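Local coordinates for protein GH61E (Thielavia terrestris, PDB 3EII) that cleaves crystalline and amorphous polysaccharides oxidatively as a copper-dependent lytic polysaccharide monooxygenase of family AA9, yielding C1- and C4-oxidised products, at residues Y2-V7 with P64-P69. Numbering follows the deposited sequence.
Sequences YTWPRV and PDVYHP. With ZN (zinc ion), chain E.
One face of the Tyr2 ring lies against Val66, whose CA stands 3.9 Å from the ring centroid and 11° off the normal, a CH-pi contact over the centre. The edge of the same ring points at a face of Tyr67: the planes stand at 70°, the centroids are 5.2 Å apart, and Tyr2 CE1 sits 3.8 Å above the Tyr67 plane, offset toward the rim, the evidence for an edge-to-face (T-shaped) pair. Closest approach is 3.7 Å, from Tyr2 CD1 to Tyr67 CE2. Tyr67 CE1 in turn lies over one face of the His68 imidazole. The three rings thus form an aromatic cluster beside the metal.

The phenol end of Tyr2 is fixed by polar contacts. His68 N donates to Tyr2 OH over 3.2 Å, bent to 146°, and Gln138 OE1 is a further hydrogen-bond partner of that hydroxyl. Tyr2 OH also sits at the edge of the imidazole, near its plane. A leucine at Tyr2 would probably leave His68 N without this acceptor and Tyr67 without its edge-on partner, giving the imidazole more room to shift.

That matters because His68 NE2 binds the zinc ion at 2.0 Å, with ligands that include His1 N and two waters; one of these, 2.4 Å from zinc, is hydrogen-bonded to Tyr67 OH. Zinc occupies the site that probably holds copper in the working enzyme, consistent with the histidine brace of AA9, and Tyr2 is a second-shell residue packed against the first-shell ligand His68.

Behind the cluster, Val66 CG2 reaches Trp4 CZ2 at 4.3 Å, and Trp4 meets Phe119 edge-to-face. Strand 3-7 is an outermost strand of a three-stranded antiparallel sheet, paired with strand 57-63, whose following loop carries residues 64-69 toward strand 72-78, while Gln138 on strand 130-140 touches both Trp4 and Val66.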
ATOM      1  N   TYR A   2       8.136  -6.010  -9.483  1.00 16.29           N
ATOM      2  CA  TYR A   2       8.017  -4.590  -9.808  1.00 14.81           C
ATOM      3  C   TYR A   2       8.178  -3.745  -8.568  1.00 12.52           C
ATOM      4  O   TYR A   2       8.004  -4.232  -7.460  1.00 11.94           O
ATOM      5  CB  TYR A   2       6.652  -4.277 -10.456  1.00 14.77           C
ATOM      6  CG  TYR A   2       5.564  -5.261 -10.131  1.00 15.29           C
ATOM      7  CD1 TYR A   2       5.406  -6.423 -10.892  1.00 16.55           C
ATOM      8  CD2 TYR A   2       4.698  -5.054  -9.050  1.00 15.08           C
ATOM      9  CE1 TYR A   2       4.407  -7.364 -10.588  1.00 16.50           C
ATOM     10  CE2 TYR A   2       3.697  -5.993  -8.733  1.00 14.65           C
ATOM     11  CZ  TYR A   2       3.557  -7.142  -9.506  1.00 16.70           C
ATOM     12  OH  TYR A   2       2.571  -8.067  -9.212  1.00 15.27           O
ATOM     13  N   THR A   3       8.503  -2.476  -8.763  1.00 12.24           N
ATOM     14  CA  THR A   3       8.655  -1.556  -7.656  1.00 13.02           C
ATOM     15  C   THR A   3       7.541  -0.535  -7.771  1.00 13.99           C
ATOM     16  O   THR A   3       6.806  -0.538  -8.768  1.00 15.60           O
ATOM     17  CB  THR A   3       9.961  -0.814  -7.746  1.00 12.08           C
ATOM     18  OG1 THR A   3       9.946  -0.013  -8.925  1.00 12.23           O
ATOM     19  CG2 THR A   3      11.111  -1.773  -7.817  1.00 11.13           C
ATOM     20  N   TRP A   4       7.407   0.316  -6.754  1.00 13.06           N
ATOM     21  CA  TRP A   4       6.419   1.415  -6.742  1.00 11.37           C
ATOM     22  C   TRP A   4       7.347   2.613  -6.458  1.00 12.18           C
ATOM     23  O   TRP A   4       7.374   3.169  -5.347  1.00 11.27           O
ATOM     24  CB  TRP A   4       5.439   1.263  -5.580  1.00 11.25           C
ATOM     25  CG  TRP A   4       4.447   0.158  -5.705  1.00 10.49           C
ATOM     26  CD1 TRP A   4       4.539  -1.095  -5.183  1.00  8.86           C
ATOM     27  CD2 TRP A   4       3.159   0.244  -6.335  1.00  8.99           C
ATOM     28  NE1 TRP A   4       3.376  -1.797  -5.436  1.00  9.96           N
ATOM     29  CE2 TRP A   4       2.516  -0.997  -6.143  1.00  8.61           C
ATOM     30  CE3 TRP A   4       2.488   1.255  -7.043  1.00  8.24           C
ATOM     31  CZ2 TRP A   4       1.229  -1.260  -6.631  1.00  8.98           C
ATOM     32  CZ3 TRP A   4       1.200   0.995  -7.535  1.00  9.77           C
ATOM     33  CH2 TRP A   4       0.587  -0.256  -7.324  1.00  8.08           C
ATOM     34  N   PRO A   5       8.125   3.022  -7.467  1.00 13.06           N
ATOM     35  CA  PRO A   5       9.097   4.123  -7.378  1.00 12.85           C
ATOM     36  C   PRO A   5       8.679   5.585  -7.388  1.00 12.75           C
ATOM     37  O   PRO A   5       9.430   6.417  -6.918  1.00 14.07           O
ATOM     38  CB  PRO A   5      10.039   3.825  -8.546  1.00 12.48           C
ATOM     39  CG  PRO A   5       9.026   3.438  -9.608  1.00 12.96           C
ATOM     40  CD  PRO A   5       8.102   2.457  -8.832  1.00 12.46           C
ATOM     41  N   ARG A   6       7.506   5.919  -7.911  1.00 12.76           N
ATOM     42  CA  ARG A   6       7.146   7.326  -8.015  1.00 12.70           C
ATOM     43  C   ARG A   6       5.683   7.646  -7.805  1.00 12.89           C
ATOM     44  O   ARG A   6       4.820   6.778  -7.948  1.00 11.57           O
ATOM     45  CB  ARG A   6       7.516   7.847  -9.416  1.00 13.44           C
ATOM     46  CG  ARG A   6       8.884   7.395  -9.957  1.00 16.02           C
ATOM     47  CD  ARG A   6       9.003   7.601 -11.504  1.00 18.16           C
ATOM     48  NE  ARG A   6       8.533   6.457 -12.296  1.00 18.98           N
ATOM     49  CZ  ARG A   6       7.585   6.517 -13.234  1.00 21.11           C
ATOM     50  NH1 ARG A   6       6.972   7.671 -13.526  1.00 20.31           N
ATOM     51  NH2 ARG A   6       7.237   5.412 -13.885  1.00 22.56           N
ATOM     52  N   VAL A   7       5.427   8.914  -7.487  1.00 13.06           N
ATOM     53  CA  VAL A   7       4.062   9.443  -7.325  1.00 14.94           C
ATOM     54  C   VAL A   7       3.918  10.688  -8.208  1.00 15.98           C
ATOM     55  O   VAL A   7       4.878  11.459  -8.387  1.00 15.13           O
ATOM     56  CB  VAL A   7       3.731   9.818  -5.865  1.00 14.25           C
ATOM     57  CG1 VAL A   7       3.537   8.537  -5.039  1.00 13.16           C
ATOM     58  CG2 VAL A   7       4.848  10.673  -5.267  1.00 13.71           C
ATOM     59  N   PRO A  64       7.903  -2.345 -13.800  1.00 18.87           N
ATOM     60  CA  PRO A  64       7.284  -1.915 -15.065  1.00 19.41           C
ATOM     61  C   PRO A  64       5.753  -1.756 -15.083  1.00 21.45           C
ATOM     62  O   PRO A  64       5.206  -0.812 -15.677  1.00 20.49           O
ATOM     63  CB  PRO A  64       7.765  -2.986 -16.066  1.00 16.77           C
ATOM     64  CG  PRO A  64       7.757  -4.214 -15.218  1.00 15.42           C
ATOM     65  CD  PRO A  64       8.394  -3.736 -13.918  1.00 17.32           C
ATOM     66  N   ASP A  65       5.066  -2.741 -14.554  1.00 22.63           N
ATOM     67  CA  ASP A  65       3.620  -2.726 -14.488  1.00 23.68           C
ATOM     68  C   ASP A  65       3.252  -3.960 -13.666  1.00 22.62           C
ATOM     69  O   ASP A  65       3.987  -4.953 -13.638  1.00 21.58           O
ATOM     70  CB  ASP A  65       3.025  -2.849 -15.865  1.00 24.35           C
ATOM     71  CG  ASP A  65       3.068  -4.240 -16.358  1.00 25.50           C
ATOM     72  OD1 ASP A  65       4.147  -4.848 -16.274  1.00 26.42           O
ATOM     73  OD2 ASP A  65       2.027  -4.734 -16.834  1.00 30.03           O
ATOM     74  N   VAL A  66       2.154  -3.854 -12.931  1.00 21.50           N
ATOM     75  CA  VAL A  66       1.677  -4.960 -12.095  1.00 20.38           C
ATOM     76  C   VAL A  66       1.269  -6.122 -13.013  1.00 19.65           C
ATOM     77  O   VAL A  66       0.411  -5.952 -13.871  1.00 19.96           O
ATOM     78  CB  VAL A  66       0.429  -4.523 -11.265  1.00 20.02           C
ATOM     79  CG1 VAL A  66      -0.045  -5.659 -10.356  1.00 19.48           C
ATOM     80  CG2 VAL A  66       0.753  -3.285 -10.443  1.00 20.44           C
ATOM     81  N   TYR A  67       1.878  -7.292 -12.849  1.00 18.40           N
ATOM     82  CA  TYR A  67       1.517  -8.423 -13.691  1.00 18.28           C
ATOM     83  C   TYR A  67       1.247  -9.741 -12.939  1.00 18.08           C
ATOM     84  O   TYR A  67       0.893 -10.746 -13.544  1.00 20.20           O
ATOM     85  CB  TYR A  67       2.570  -8.624 -14.798  1.00 16.44           C
ATOM     86  CG  TYR A  67       3.965  -8.977 -14.334  1.00 15.62           C
ATOM     87  CD1 TYR A  67       4.293 -10.293 -13.980  1.00 16.04           C
ATOM     88  CD2 TYR A  67       4.975  -8.010 -14.315  1.00 13.80           C
ATOM     89  CE1 TYR A  67       5.607 -10.640 -13.626  1.00 16.13           C
ATOM     90  CE2 TYR A  67       6.282  -8.337 -13.963  1.00 15.15           C
ATOM     91  CZ  TYR A  67       6.594  -9.651 -13.619  1.00 17.23           C
ATOM     92  OH  TYR A  67       7.882  -9.981 -13.250  1.00 19.48           O
ATOM     93  N   HIS A  68       1.424  -9.755 -11.626  1.00 17.36           N
ATOM     94  CA  HIS A  68       1.110 -10.965 -10.861  1.00 15.58           C
ATOM     95  C   HIS A  68      -0.344 -10.794 -10.415  1.00 15.26           C
ATOM     96  O   HIS A  68      -0.768  -9.688 -10.052  1.00 12.72           O
ATOM     97  CB  HIS A  68       1.985 -11.097  -9.612  1.00 15.19           C
ATOM     98  CG  HIS A  68       3.422 -11.417  -9.893  1.00 15.84           C
ATOM     99  ND1 HIS A  68       3.806 -12.502 -10.653  1.00 15.27           N
ATOM    100  CD2 HIS A  68       4.568 -10.815  -9.489  1.00 14.05           C
ATOM    101  CE1 HIS A  68       5.125 -12.555 -10.705  1.00 16.86           C
ATOM    102  NE2 HIS A  68       5.613 -11.544 -10.006  1.00 15.64           N
ATOM    103  N   PRO A  69      -1.135 -11.877 -10.448  1.00 14.30           N
ATOM    104  CA  PRO A  69      -2.533 -11.737 -10.017  1.00 13.91           C
ATOM    105  C   PRO A  69      -2.602 -11.434  -8.524  1.00 13.86           C
ATOM    106  O   PRO A  69      -1.867 -12.014  -7.733  1.00 14.71           O
ATOM    107  CB  PRO A  69      -3.144 -13.093 -10.365  1.00 14.22           C
ATOM    108  CG  PRO A  69      -1.953 -14.052 -10.165  1.00 14.29           C
ATOM    109  CD  PRO A  69      -0.817 -13.267 -10.818  1.00 14.58           C
TER
HETATM  110 ZN    ZN E 301       7.600 -11.286  -9.729  1.00 18.40          ZN
HETATM  111  O   HOH W   1       8.357 -12.450 -11.677  1.00 20.08           O
HETATM  112  O   HOH W   2       8.005 -13.145  -8.828  1.00 25.33           O